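Local coordinates for L-talarate/Galactarate Dehydratase (Salmonella typhimurium, PDB 2PP0), which catalyses the magnesium-dependent dehydration of L-talarate and galactarate to 5-keto-4-deoxy-D-glucarate, and also epimerises L-talarate to galactarate, at residues A36-V44 with Q54-I62; Y90-L101 with Q389-R397. One frame throughout, in Å; residues are numbered along the deposited sequence.

Both contacts involve one antiparallel sheet of the N-terminal capping domain, in which strand 28-40 lies between strands 57-69 and 388-395. Contact 1 is the more buried of the two and pairs strands 28-40 and 43-44 with strand 57-69 through seven backbone hydrogen bonds, with aliphatic side chains on one face and Phe37 and Glu59 on the other. Contact 2 lies at the surface, where helix 86-96 and the turn after it rest on the edge strand 388-395; there side chains do the work, through two aromatic rings, a cysteine sulfur and an alanine methyl. The contacts meet where Phe37 CD2 packs 3.2 Å from Gln389 OE1. Contact 1 approaches substrate-binding residues, whereas contact 2 is remote from them.

Contact 1 of 2, residues A36-V44 with Q54-I62; sequences AFLPLATPV and QKPLTEVAI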
ATOM      1  N   ALA B  36      -6.607  14.149 -26.460  1.00 31.31           N
ATOM      2  CA  ALA B  36      -7.933  14.455 -26.968  1.00 32.18           C
ATOM      3  C   ALA B  36      -8.505  15.650 -26.234  1.00 32.35           C
ATOM      4  O   ALA B  36      -8.031  16.014 -25.159  1.00 32.30           O
ATOM      5  CB  ALA B  36      -8.852  13.244 -26.793  1.00 31.75           C
ATOM      6  N   PHE B  37      -9.523  16.265 -26.820  1.00 32.75           N
ATOM      7  CA  PHE B  37     -10.166  17.401 -26.194  1.00 34.25           C
ATOM      8  C   PHE B  37     -11.666  17.192 -26.099  1.00 36.07           C
ATOM      9  O   PHE B  37     -12.355  16.988 -27.102  1.00 37.57           O
ATOM     10  CB  PHE B  37      -9.835  18.684 -26.955  1.00 35.05           C
ATOM     11  CG  PHE B  37      -8.448  19.193 -26.684  1.00 35.52           C
ATOM     12  CD1 PHE B  37      -8.186  19.964 -25.555  1.00 34.99           C
ATOM     13  CD2 PHE B  37      -7.393  18.856 -27.523  1.00 35.82           C
ATOM     14  CE1 PHE B  37      -6.894  20.388 -25.267  1.00 34.80           C
ATOM     15  CE2 PHE B  37      -6.093  19.274 -27.242  1.00 34.58           C
ATOM     16  CZ  PHE B  37      -5.845  20.041 -26.112  1.00 34.05           C
ATOM     17  N   LEU B  38     -12.149  17.226 -24.866  1.00 36.53           N
ATOM     18  CA  LEU B  38     -13.553  17.048 -24.549  1.00 38.10           C
ATOM     19  C   LEU B  38     -14.199  18.429 -24.548  1.00 38.97           C
ATOM     20  O   LEU B  38     -13.897  19.263 -23.696  1.00 38.51           O
ATOM     21  CB  LEU B  38     -13.670  16.406 -23.168  1.00 39.78           C
ATOM     22  CG  LEU B  38     -15.045  16.197 -22.543  1.00 42.49           C
ATOM     23  CD1 LEU B  38     -15.767  15.097 -23.291  1.00 43.89           C
ATOM     24  CD2 LEU B  38     -14.886  15.821 -21.075  1.00 42.50           C
ATOM     25  N   PRO B  39     -15.093  18.692 -25.510  1.00 39.41           N
ATOM     26  CA  PRO B  39     -15.758  19.996 -25.585  1.00 38.66           C
ATOM     27  C   PRO B  39     -16.931  20.189 -24.628  1.00 39.03           C
ATOM     28  O   PRO B  39     -17.695  19.261 -24.358  1.00 39.10           O
ATOM     29  CB  PRO B  39     -16.190  20.070 -27.046  1.00 40.59           C
ATOM     30  CG  PRO B  39     -16.529  18.635 -27.351  1.00 39.79           C
ATOM     31  CD  PRO B  39     -15.372  17.886 -26.715  1.00 39.53           C
ATOM     32  N   LEU B  40     -17.054  21.410 -24.117  1.00 39.33           N
ATOM     33  CA  LEU B  40     -18.133  21.782 -23.213  1.00 39.97           C
ATOM     34  C   LEU B  40     -18.894  22.924 -23.893  1.00 41.50           C
ATOM     35  O   LEU B  40     -18.460  24.079 -23.849  1.00 42.35           O
ATOM     36  CB  LEU B  40     -17.571  22.265 -21.874  1.00 38.80           C
ATOM     37  CG  LEU B  40     -16.782  21.284 -21.001  1.00 38.49           C
ATOM     38  CD1 LEU B  40     -16.185  22.036 -19.818  1.00 36.26           C
ATOM     39  CD2 LEU B  40     -17.690  20.159 -20.521  1.00 37.89           C
ATOM     40  N   ALA B  41     -20.020  22.597 -24.523  1.00 42.75           N
ATOM     41  CA  ALA B  41     -20.836  23.585 -25.231  1.00 42.92           C
ATOM     42  C   ALA B  41     -21.332  24.699 -24.323  1.00 43.60           C
ATOM     43  O   ALA B  41     -21.668  25.789 -24.792  1.00 45.32           O
ATOM     44  CB  ALA B  41     -22.017  22.903 -25.905  1.00 42.77           C
ATOM     45  N   THR B  42     -21.399  24.422 -23.026  1.00 43.08           N
ATOM     46  CA  THR B  42     -21.832  25.425 -22.061  1.00 42.61           C
ATOM     47  C   THR B  42     -20.626  25.810 -21.206  1.00 41.93           C
ATOM     48  O   THR B  42     -20.225  25.054 -20.319  1.00 40.68           O
ATOM     49  CB  THR B  42     -22.940  24.881 -21.136  1.00 42.89           C
ATOM     50  OG1 THR B  42     -24.103  24.569 -21.911  1.00 44.23           O
ATOM     51  CG2 THR B  42     -23.302  25.910 -20.077  1.00 42.61           C
ATOM     52  N   PRO B  43     -20.026  26.987 -21.471  1.00 41.33           N
ATOM     53  CA  PRO B  43     -18.859  27.462 -20.717  1.00 40.31           C
ATOM     54  C   PRO B  43     -19.071  27.328 -19.215  1.00 39.07           C
ATOM     55  O   PRO B  43     -20.101  27.743 -18.681  1.00 40.33           O
ATOM     56  CB  PRO B  43     -18.732  28.914 -21.158  1.00 40.21           C
ATOM     57  CG  PRO B  43     -19.205  28.858 -22.591  1.00 40.66           C
ATOM     58  CD  PRO B  43     -20.438  27.985 -22.476  1.00 41.08           C
ATOM     59  N   VAL B  44     -18.089  26.742 -18.542  1.00 38.40           N
ATOM     60  CA  VAL B  44     -18.166  26.530 -17.103  1.00 38.47           C
ATOM     61  C   VAL B  44     -17.277  27.493 -16.331  1.00 38.86           C
ATOM     62  O   VAL B  44     -16.103  27.678 -16.662  1.00 38.89           O
ATOM     63  CB  VAL B  44     -17.746  25.094 -16.739  1.00 36.52           C
ATOM     64  CG1 VAL B  44     -17.834  24.895 -15.240  1.00 35.25           C
ATOM     65  CG2 VAL B  44     -18.628  24.093 -17.476  1.00 37.25           C
ATOM     66  N   GLN B  54      -9.429  33.565 -13.808  1.00 36.63           N
ATOM     67  CA  GLN B  54      -9.434  32.749 -15.018  1.00 35.83           C
ATOM     68  C   GLN B  54     -10.615  33.052 -15.930  1.00 36.31           C
ATOM     69  O   GLN B  54     -11.540  33.778 -15.557  1.00 35.21           O
ATOM     70  CB  GLN B  54      -9.493  31.258 -14.658  1.00 34.83           C
ATOM     71  CG  GLN B  54      -8.365  30.729 -13.779  1.00 34.57           C
ATOM     72  CD  GLN B  54      -8.564  29.257 -13.445  1.00 35.72           C
ATOM     73  OE1 GLN B  54      -9.670  28.839 -13.090  1.00 35.46           O
ATOM     74  NE2 GLN B  54      -7.504  28.468 -13.556  1.00 32.80           N
ATOM     75  N   LYS B  55     -10.559  32.465 -17.123  1.00 37.10           N
ATOM     76  CA  LYS B  55     -11.601  32.586 -18.133  1.00 39.55           C
ATOM     77  C   LYS B  55     -12.468  31.340 -18.023  1.00 38.94           C
ATOM     78  O   LYS B  55     -12.006  30.298 -17.547  1.00 38.79           O
ATOM     79  CB  LYS B  55     -10.983  32.633 -19.535  1.00 43.04           C
ATOM     80  CG  LYS B  55     -10.206  33.898 -19.842  1.00 45.66           C
ATOM     81  CD  LYS B  55     -11.133  35.101 -19.824  1.00 50.58           C
ATOM     82  CE  LYS B  55     -10.420  36.369 -20.268  1.00 52.90           C
ATOM     83  NZ  LYS B  55     -11.336  37.546 -20.201  1.00 54.55           N
ATOM     84  N   PRO B  56     -13.733  31.424 -18.458  1.00 38.11           N
ATOM     85  CA  PRO B  56     -14.607  30.251 -18.376  1.00 37.77           C
ATOM     86  C   PRO B  56     -13.979  29.041 -19.066  1.00 37.38           C
ATOM     87  O   PRO B  56     -13.228  29.184 -20.034  1.00 35.88           O
ATOM     88  CB  PRO B  56     -15.882  30.722 -19.073  1.00 38.51           C
ATOM     89  CG  PRO B  56     -15.920  32.187 -18.722  1.00 39.12           C
ATOM     90  CD  PRO B  56     -14.473  32.602 -18.945  1.00 38.29           C
ATOM     91  N   LEU B  57     -14.283  27.855 -18.546  1.00 36.12           N
ATOM     92  CA  LEU B  57     -13.770  26.599 -19.090  1.00 34.90           C
ATOM     93  C   LEU B  57     -14.640  26.193 -20.277  1.00 34.56           C
ATOM     94  O   LEU B  57     -15.865  26.243 -20.189  1.00 34.48           O
ATOM     95  CB  LEU B  57     -13.832  25.514 -18.009  1.00 33.81           C
ATOM     96  CG  LEU B  57     -13.214  24.157 -18.332  1.00 31.58           C
ATOM     97  CD1 LEU B  57     -11.712  24.325 -18.539  1.00 32.79           C
ATOM     98  CD2 LEU B  57     -13.490  23.188 -17.187  1.00 30.53           C
ATOM     99  N   THR B  58     -14.015  25.788 -21.378  1.00 35.12           N
ATOM    100  CA  THR B  58     -14.766  25.401 -22.567  1.00 36.36           C
ATOM    101  C   THR B  58     -14.409  24.025 -23.119  1.00 35.93           C
ATOM    102  O   THR B  58     -15.022  23.555 -24.077  1.00 36.34           O
ATOM    103  CB  THR B  58     -14.577  26.433 -23.690  1.00 36.00           C
ATOM    104  OG1 THR B  58     -13.187  26.518 -24.032  1.00 36.73           O
ATOM    105  CG2 THR B  58     -15.075  27.800 -23.237  1.00 36.52           C
ATOM    106  N   GLU B  59     -13.419  23.377 -22.519  1.00 35.64           N
ATOM    107  CA  GLU B  59     -13.014  22.048 -22.963  1.00 34.79           C
ATOM    108  C   GLU B  59     -12.090  21.435 -21.924  1.00 34.53           C
ATOM    109  O   GLU B  59     -11.583  22.132 -21.042  1.00 33.16           O
ATOM    110  CB  GLU B  59     -12.286  22.124 -24.308  1.00 35.24           C
ATOM    111  CG  GLU B  59     -10.936  22.836 -24.246  1.00 36.36           C
ATOM    112  CD  GLU B  59     -10.184  22.791 -25.562  1.00 36.93           C
ATOM    113  OE1 GLU B  59     -10.701  22.185 -26.528  1.00 36.87           O
ATOM    114  OE2 GLU B  59      -9.071  23.357 -25.631  1.00 36.66           O
ATOM    115  N   VAL B  60     -11.885  20.125 -22.020  1.00 32.94           N
ATOM    116  CA  VAL B  60     -11.005  19.426 -21.095  1.00 30.17           C
ATOM    117  C   VAL B  60     -10.016  18.588 -21.887  1.00 30.44           C
ATOM    118  O   VAL B  60     -10.412  17.786 -22.742  1.00 31.15           O
ATOM    119  CB  VAL B  60     -11.795  18.497 -20.142  1.00 31.05           C
ATOM    120  CG1 VAL B  60     -10.834  17.790 -19.182  1.00 27.92           C
ATOM    121  CG2 VAL B  60     -12.814  19.298 -19.360  1.00 29.03           C
ATOM    122  N   ALA B  61      -8.730  18.791 -21.627  1.00 28.82           N
ATOM    123  CA  ALA B  61      -7.698  18.022 -22.301  1.00 29.35           C
ATOM    124  C   ALA B  61      -7.660  16.658 -21.618  1.00 29.82           C
ATOM    125  O   ALA B  61      -7.751  16.571 -20.393  1.00 30.25           O
ATOM    126  CB  ALA B  61      -6.346  18.708 -22.164  1.00 29.02           C
ATOM    127  N   ILE B  62      -7.537  15.601 -22.411  1.00 29.58           N
ATOM    128  CA  ILE B  62      -7.483  14.246 -21.874  1.00 28.72           C
ATOM    129  C   ILE B  62      -6.286  13.533 -22.484  1.00 28.49           C
ATOM    130  O   ILE B  62      -6.191  13.414 -23.703  1.00 31.23           O
ATOM    131  CB  ILE B  62      -8.762  13.439 -22.236  1.00 30.86           C
ATOM    132  CG1 ILE B  62     -10.007  14.116 -21.652  1.00 30.68           C
ATOM    133  CG2 ILE B  62      -8.635  12.007 -21.718  1.00 28.05           C
ATOM    134  CD1 ILE B  62     -10.086  14.092 -20.134  1.00 32.60           C
TER
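Phe37 and Glu59 lie on the same face of the sheet, the carboxylate meeting the ring obliquely. The two planes are only 22° apart, and Glu59 CD comes to 3.5 Å from Phe37 CD1. Glu59 reaches this place because its CG sits between the backbone N and the carbonyl carbon (chi1 67°) and the chain then runs out extended. Farther along the ring, Phe37 CE1 touches Ala61 CB at 3.6 Å; the small methyl leaves room for an aromatic directly across a non-hydrogen-bonded pair.

The other face is aliphatic. Leu38 and Val60 stand side by side, pointing the same way, their CB atoms 4.1 Å apart in a hydrogen-bonded pair. Beyond them Leu40 slants across Leu57, with Leu40 CD1 3.9 Å from Leu57 CD2, and Val44 rises beside Leu57 as its bridge partner. Branched aliphatic side chains suit this buried layer. The bond from Leu38 N to Val60 O (2.8 Å) is nearly straight, 176° at the hydrogen. Pairing changes register at Ala41 and Thr42: Leu40 N binds Thr58 O from above the carbonyl plane, then Val44 and Leu57 exchange two bonds.

Such antiparallel pairing belongs to the capping domain of the enolase superfamily, and the chain linking the segments carries the substrate-binding Asp46, Ala47 and Lys48. Leu57 lies close to the substrate-binding Arg83, and Ala41 and Thr42 bond to the N-terminal residues of the second subunit. Strand 74-81 flanks strand 57-69, while Trp387 and strand 388-395 border Phe37 on the other side.

Contact 2 of 2, residues Y90-L101 with Q389-R397; sequences YAHAKEIADNLL and QLTCEFGKR
Phe394 takes the Ala97 methyl over one face of its ring, a CH-pi contact with Ala97 CB 4.0 Å from the centroid of the Phe394 ring and 27° off the normal. A side chain as small as alanine lets the ring come right up to the helical backbone. Asp98 N stands over the same face, while Lys94 O approaches the ring obliquely, 3.3 Å from Phe394 CZ. The Asp98 carboxylate crosses the ring obliquely, with Asp98 OD1 4.0 Å from Phe394 CE1.

The second aromatic contact involves sulfur. Cys392 SG sits obliquely to the Tyr90 ring, 54° off its normal, and 3.5 Å from Tyr90 OH. Cys392 SG also meets the aliphatic part of Lys94, whose CG is 3.6 Å away; the long extended lysine can offer methylenes to the sulfur and still carry its amine outward.

This is the helix-on-sheet packing of the N-terminal capping domain of the enolase superfamily. Strand alternation turns Leu390, Cys392 and Phe394 toward the helix, which stays alongside because the axes are only 15° apart. Thr391 points the other way and bonds Leu33 O on strand 28-40.

Van der Waals contacts lie toward both ends. Leu390 meets Tyr90 obliquely, Leu390 CB 3.9 Å from Tyr90 CE2, and Leu101 CD1 lies 3.7 Å from Gly395 N. Glycine suits that last place, with its positive phi and the close approach of Leu101. Elsewhere His92, Ala93 and Leu100 pack on helix 127-146.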
ATOM      1  N   TYR B  90       0.959  15.671 -22.475  1.00 27.17           N
ATOM      2  CA  TYR B  90       1.102  14.763 -23.616  1.00 28.50           C
ATOM      3  C   TYR B  90       2.522  14.769 -24.180  1.00 28.59           C
ATOM      4  O   TYR B  90       3.090  13.714 -24.473  1.00 28.22           O
ATOM      5  CB  TYR B  90       0.135  15.146 -24.734  1.00 28.29           C
ATOM      6  CG  TYR B  90       0.354  14.357 -26.010  1.00 30.95           C
ATOM      7  CD1 TYR B  90      -0.130  13.053 -26.144  1.00 29.82           C
ATOM      8  CD2 TYR B  90       1.060  14.910 -27.079  1.00 30.09           C
ATOM      9  CE1 TYR B  90       0.083  12.322 -27.312  1.00 30.72           C
ATOM     10  CE2 TYR B  90       1.281  14.184 -28.256  1.00 31.72           C
ATOM     11  CZ  TYR B  90       0.787  12.892 -28.364  1.00 31.46           C
ATOM     12  OH  TYR B  90       0.991  12.174 -29.523  1.00 34.12           O
ATOM     13  N   ALA B  91       3.096  15.960 -24.342  1.00 28.79           N
ATOM     14  CA  ALA B  91       4.448  16.072 -24.889  1.00 29.13           C
ATOM     15  C   ALA B  91       5.483  15.318 -24.061  1.00 28.72           C
ATOM     16  O   ALA B  91       6.358  14.645 -24.612  1.00 29.42           O
ATOM     17  CB  ALA B  91       4.847  17.558 -25.018  1.00 31.64           C
ATOM     18  N   HIS B  92       5.398  15.424 -22.739  1.00 27.26           N
ATOM     19  CA  HIS B  92       6.359  14.731 -21.882  1.00 26.28           C
ATOM     20  C   HIS B  92       6.106  13.219 -21.887  1.00 26.39           C
ATOM     21  O   HIS B  92       7.041  12.430 -21.930  1.00 24.84           O
ATOM     22  CB  HIS B  92       6.281  15.254 -20.447  1.00 25.33           C
ATOM     23  CG  HIS B  92       7.380  14.742 -19.567  1.00 28.82           C
ATOM     24  ND1 HIS B  92       8.710  15.007 -19.812  1.00 25.95           N
ATOM     25  CD2 HIS B  92       7.351  13.951 -18.467  1.00 26.22           C
ATOM     26  CE1 HIS B  92       9.453  14.400 -18.903  1.00 28.99           C
ATOM     27  NE2 HIS B  92       8.653  13.753 -18.076  1.00 28.34           N
ATOM     28  N   ALA B  93       4.838  12.826 -21.833  1.00 26.73           N
ATOM     29  CA  ALA B  93       4.486  11.405 -21.854  1.00 27.75           C
ATOM     30  C   ALA B  93       5.087  10.809 -23.128  1.00 28.55           C
ATOM     31  O   ALA B  93       5.686   9.736 -23.118  1.00 28.74           O
ATOM     32  CB  ALA B  93       2.972  11.246 -21.851  1.00 24.27           C
ATOM     33  N   LYS B  94       4.948  11.536 -24.230  1.00 30.20           N
ATOM     34  CA  LYS B  94       5.488  11.080 -25.501  1.00 30.23           C
ATOM     35  C   LYS B  94       7.009  10.953 -25.475  1.00 30.31           C
ATOM     36  O   LYS B  94       7.568  10.054 -26.099  1.00 28.92           O
ATOM     37  CB  LYS B  94       5.063  12.043 -26.614  1.00 31.92           C
ATOM     38  CG  LYS B  94       5.675  11.752 -27.974  1.00 32.90           C
ATOM     39  CD  LYS B  94       4.997  12.595 -29.038  1.00 34.78           C
ATOM     40  CE  LYS B  94       5.703  12.497 -30.380  1.00 36.31           C
ATOM     41  NZ  LYS B  94       5.073  13.427 -31.365  1.00 38.43           N
ATOM     42  N   GLU B  95       7.678  11.839 -24.739  1.00 30.46           N
ATOM     43  CA  GLU B  95       9.139  11.821 -24.689  1.00 30.29           C
ATOM     44  C   GLU B  95       9.746  10.765 -23.754  1.00 30.55           C
ATOM     45  O   GLU B  95      10.936  10.462 -23.854  1.00 30.03           O
ATOM     46  CB  GLU B  95       9.670  13.229 -24.329  1.00 31.29           C
ATOM     47  CG  GLU B  95      11.196  13.382 -24.450  1.00 29.92           C
ATOM     48  CD  GLU B  95      11.688  14.829 -24.307  1.00 30.67           C
ATOM     49  OE1 GLU B  95      10.955  15.683 -23.761  1.00 29.97           O
ATOM     50  OE2 GLU B  95      12.827  15.107 -24.730  1.00 30.13           O
ATOM     51  N   ILE B  96       8.935  10.190 -22.867  1.00 29.35           N
ATOM     52  CA  ILE B  96       9.426   9.174 -21.931  1.00 29.84           C
ATOM     53  C   ILE B  96       8.808   7.776 -22.101  1.00 29.28           C
ATOM     54  O   ILE B  96       9.352   6.798 -21.594  1.00 29.09           O
ATOM     55  CB  ILE B  96       9.176   9.587 -20.454  1.00 29.31           C
ATOM     56  CG1 ILE B  96       7.671   9.727 -20.202  1.00 30.70           C
ATOM     57  CG2 ILE B  96       9.898  10.899 -20.136  1.00 28.81           C
ATOM     58  CD1 ILE B  96       7.310  10.009 -18.744  1.00 31.48           C
ATOM     59  N   ALA B  97       7.680   7.690 -22.802  1.00 29.07           N
ATOM     60  CA  ALA B  97       6.967   6.418 -22.994  1.00 32.10           C
ATOM     61  C   ALA B  97       7.799   5.229 -23.480  1.00 33.76           C
ATOM     62  O   ALA B  97       7.570   4.085 -23.058  1.00 32.85           O
ATOM     63  CB  ALA B  97       5.785   6.631 -23.927  1.00 31.44           C
ATOM     64  N   ASP B  98       8.754   5.491 -24.365  1.00 34.12           N
ATOM     65  CA  ASP B  98       9.616   4.443 -24.906  1.00 35.56           C
ATOM     66  C   ASP B  98      10.303   3.615 -23.819  1.00 34.13           C
ATOM     67  O   ASP B  98      10.619   2.443 -24.025  1.00 31.26           O
ATOM     68  CB  ASP B  98      10.660   5.066 -25.831  1.00 41.00           C
ATOM     69  CG  ASP B  98      11.113   6.431 -25.350  1.00 47.57           C
ATOM     70  OD1 ASP B  98      10.320   7.407 -25.463  1.00 48.21           O
ATOM     71  OD2 ASP B  98      12.254   6.526 -24.847  1.00 50.48           O
ATOM     72  N   ASN B  99      10.527   4.226 -22.659  1.00 32.21           N
ATOM     73  CA  ASN B  99      11.170   3.546 -21.531  1.00 32.01           C
ATOM     74  C   ASN B  99      10.381   2.340 -21.015  1.00 29.93           C
ATOM     75  O   ASN B  99      10.921   1.498 -20.306  1.00 29.30           O
ATOM     76  CB  ASN B  99      11.368   4.532 -20.384  1.00 31.55           C
ATOM     77  CG  ASN B  99      12.433   5.555 -20.688  1.00 32.02           C
ATOM     78  OD1 ASN B  99      13.620   5.251 -20.646  1.00 31.87           O
ATOM     79  ND2 ASN B  99      12.013   6.769 -21.016  1.00 30.88           N
ATOM     80  N   LEU B 100       9.104   2.275 -21.367  1.00 29.45           N
ATOM     81  CA  LEU B 100       8.230   1.191 -20.936  1.00 29.09           C
ATOM     82  C   LEU B 100       8.497  -0.128 -21.659  1.00 30.98           C
ATOM     83  O   LEU B 100       8.232  -1.200 -21.117  1.00 30.24           O
ATOM     84  CB  LEU B 100       6.765   1.590 -21.155  1.00 27.76           C
ATOM     85  CG  LEU B 100       6.192   2.714 -20.286  1.00 29.00           C
ATOM     86  CD1 LEU B 100       4.880   3.204 -20.878  1.00 28.02           C
ATOM     87  CD2 LEU B 100       5.991   2.214 -18.858  1.00 26.48           C
ATOM     88  N   LEU B 101       9.020  -0.057 -22.878  1.00 31.91           N
ATOM     89  CA  LEU B 101       9.272  -1.276 -23.646  1.00 33.47           C
ATOM     90  C   LEU B 101      10.274  -2.206 -22.970  1.00 31.89           C
ATOM     91  O   LEU B 101      11.351  -1.781 -22.552  1.00 32.82           O
ATOM     92  CB  LEU B 101       9.740  -0.929 -25.069  1.00 32.54           C
ATOM     93  CG  LEU B 101       8.802  -0.026 -25.883  1.00 32.52           C
ATOM     94  CD1 LEU B 101       9.332   0.120 -27.313  1.00 34.18           C
ATOM     95  CD2 LEU B 101       7.405  -0.610 -25.905  1.00 31.30           C
ATOM     96  N   GLN B 389      -6.732  14.539 -31.006  1.00 36.82           N
ATOM     97  CA  GLN B 389      -6.076  15.469 -31.918  1.00 37.69           C
ATOM     98  C   GLN B 389      -4.652  15.040 -32.227  1.00 36.44           C
ATOM     99  O   GLN B 389      -4.157  15.267 -33.324  1.00 35.87           O
ATOM    100  CB  GLN B 389      -6.084  16.886 -31.338  1.00 39.31           C
ATOM    101  CG  GLN B 389      -7.417  17.609 -31.522  1.00 43.27           C
ATOM    102  CD  GLN B 389      -7.447  18.973 -30.854  1.00 45.85           C
ATOM    103  OE1 GLN B 389      -6.404  19.542 -30.524  1.00 48.11           O
ATOM    104  NE2 GLN B 389      -8.648  19.511 -30.664  1.00 46.82           N
ATOM    105  N   LEU B 390      -3.996  14.413 -31.258  1.00 35.71           N
ATOM    106  CA  LEU B 390      -2.627  13.943 -31.439  1.00 34.72           C
ATOM    107  C   LEU B 390      -2.506  12.532 -30.880  1.00 34.57           C
ATOM    108  O   LEU B 390      -3.213  12.170 -29.944  1.00 33.84           O
ATOM    109  CB  LEU B 390      -1.639  14.859 -30.701  1.00 34.36           C
ATOM    110  CG  LEU B 390      -1.475  16.309 -31.176  1.00 36.38           C
ATOM    111  CD1 LEU B 390      -0.617  17.090 -30.186  1.00 36.43           C
ATOM    112  CD2 LEU B 390      -0.833  16.324 -32.558  1.00 35.57           C
ATOM    113  N   THR B 391      -1.612  11.738 -31.457  1.00 34.80           N
ATOM    114  CA  THR B 391      -1.390  10.378 -30.976  1.00 35.76           C
ATOM    115  C   THR B 391      -0.020   9.900 -31.436  1.00 35.52           C
ATOM    116  O   THR B 391       0.543  10.440 -32.390  1.00 34.15           O
ATOM    117  CB  THR B 391      -2.483   9.407 -31.493  1.00 36.75           C
ATOM    118  OG1 THR B 391      -2.304   8.123 -30.882  1.00 39.90           O
ATOM    119  CG2 THR B 391      -2.402   9.255 -33.004  1.00 38.45           C
ATOM    120  N   CYS B 392       0.528   8.915 -30.733  1.00 34.56           N
ATOM    121  CA  CYS B 392       1.824   8.341 -31.080  1.00 34.00           C
ATOM    122  C   CYS B 392       1.902   6.927 -30.519  1.00 34.10           C
ATOM    123  O   CYS B 392       1.212   6.596 -29.559  1.00 33.71           O
ATOM    124  CB  CYS B 392       2.973   9.194 -30.528  1.00 34.56           C
ATOM    125  SG  CYS B 392       2.992   9.431 -28.736  1.00 35.76           S
ATOM    126  N   GLU B 393       2.737   6.090 -31.125  1.00 33.76           N
ATOM    127  CA  GLU B 393       2.873   4.712 -30.678  1.00 34.20           C
ATOM    128  C   GLU B 393       4.322   4.274 -30.568  1.00 34.39           C
ATOM    129  O   GLU B 393       5.204   4.808 -31.248  1.00 34.05           O
ATOM    130  CB  GLU B 393       2.111   3.784 -31.628  1.00 35.51           C
ATOM    131  CG  GLU B 393       0.609   3.989 -31.577  1.00 36.30           C
ATOM    132  CD  GLU B 393      -0.134   3.138 -32.583  1.00 38.22           C
ATOM    133  OE1 GLU B 393       0.341   2.023 -32.880  1.00 39.88           O
ATOM    134  OE2 GLU B 393      -1.201   3.575 -33.060  1.00 38.45           O
ATOM    135  N   PHE B 394       4.557   3.294 -29.703  1.00 32.83           N
ATOM    136  CA  PHE B 394       5.887   2.762 -29.462  1.00 33.82           C
ATOM    137  C   PHE B 394       5.796   1.240 -29.443  1.00 35.92           C
ATOM    138  O   PHE B 394       4.806   0.680 -28.980  1.00 35.79           O
ATOM    139  CB  PHE B 394       6.403   3.265 -28.109  1.00 35.10           C
ATOM    140  CG  PHE B 394       6.339   4.762 -27.956  1.00 35.34           C
ATOM    141  CD1 PHE B 394       7.437   5.556 -28.270  1.00 37.00           C
ATOM    142  CD2 PHE B 394       5.162   5.379 -27.540  1.00 34.51           C
ATOM    143  CE1 PHE B 394       7.364   6.948 -28.175  1.00 36.73           C
ATOM    144  CE2 PHE B 394       5.078   6.766 -27.441  1.00 36.77           C
ATOM    145  CZ  PHE B 394       6.182   7.552 -27.760  1.00 36.64           C
ATOM    146  N   GLY B 395       6.828   0.576 -29.947  1.00 37.13           N
ATOM    147  CA  GLY B 395       6.832  -0.873 -29.960  1.00 40.41           C
ATOM    148  C   GLY B 395       5.984  -1.464 -31.064  1.00 43.16           C
ATOM    149  O   GLY B 395       5.779  -0.844 -32.109  1.00 42.14           O
ATOM    150  N   LYS B 396       5.475  -2.669 -30.826  1.00 45.00           N
ATOM    151  CA  LYS B 396       4.662  -3.364 -31.817  1.00 46.85           C
ATOM    152  C   LYS B 396       3.565  -4.164 -31.130  1.00 46.63           C
ATOM    153  O   LYS B 396       3.840  -4.951 -30.224  1.00 44.78           O
ATOM    154  CB  LYS B 396       5.553  -4.301 -32.636  1.00 49.74           C
ATOM    155  CG  LYS B 396       4.844  -5.033 -33.766  1.00 54.58           C
ATOM    156  CD  LYS B 396       5.800  -5.965 -34.500  1.00 57.18           C
ATOM    157  CE  LYS B 396       5.162  -6.539 -35.759  1.00 60.23           C
ATOM    158  NZ  LYS B 396       3.892  -7.261 -35.465  1.00 62.82           N
ATOM    159  N   ARG B 397       2.323  -3.957 -31.555  1.00 47.74           N
ATOM    160  CA  ARG B 397       1.201  -4.680 -30.970  1.00 50.39           C
ATOM    161  C   ARG B 397       1.512  -6.172 -30.989  1.00 50.74           C
ATOM    162  O   ARG B 397       1.983  -6.699 -31.997  1.00 49.45           O
ATOM    163  CB  ARG B 397      -0.082  -4.435 -31.763  1.00 53.52           C
ATOM    164  CG  ARG B 397      -0.564  -2.997 -31.802  1.00 58.04           C
ATOM    165  CD  ARG B 397      -1.927  -2.923 -32.478  1.00 62.13           C
ATOM    166  NE  ARG B 397      -2.395  -1.554 -32.672  1.00 66.60           N
ATOM    167  CZ  ARG B 397      -1.792  -0.657 -33.450  1.00 69.44           C
ATOM    168  NH1 ARG B 397      -0.687  -0.981 -34.111  1.00 69.76           N
ATOM    169  NH2 ARG B 397      -2.298   0.564 -33.575  1.00 71.18           N
TER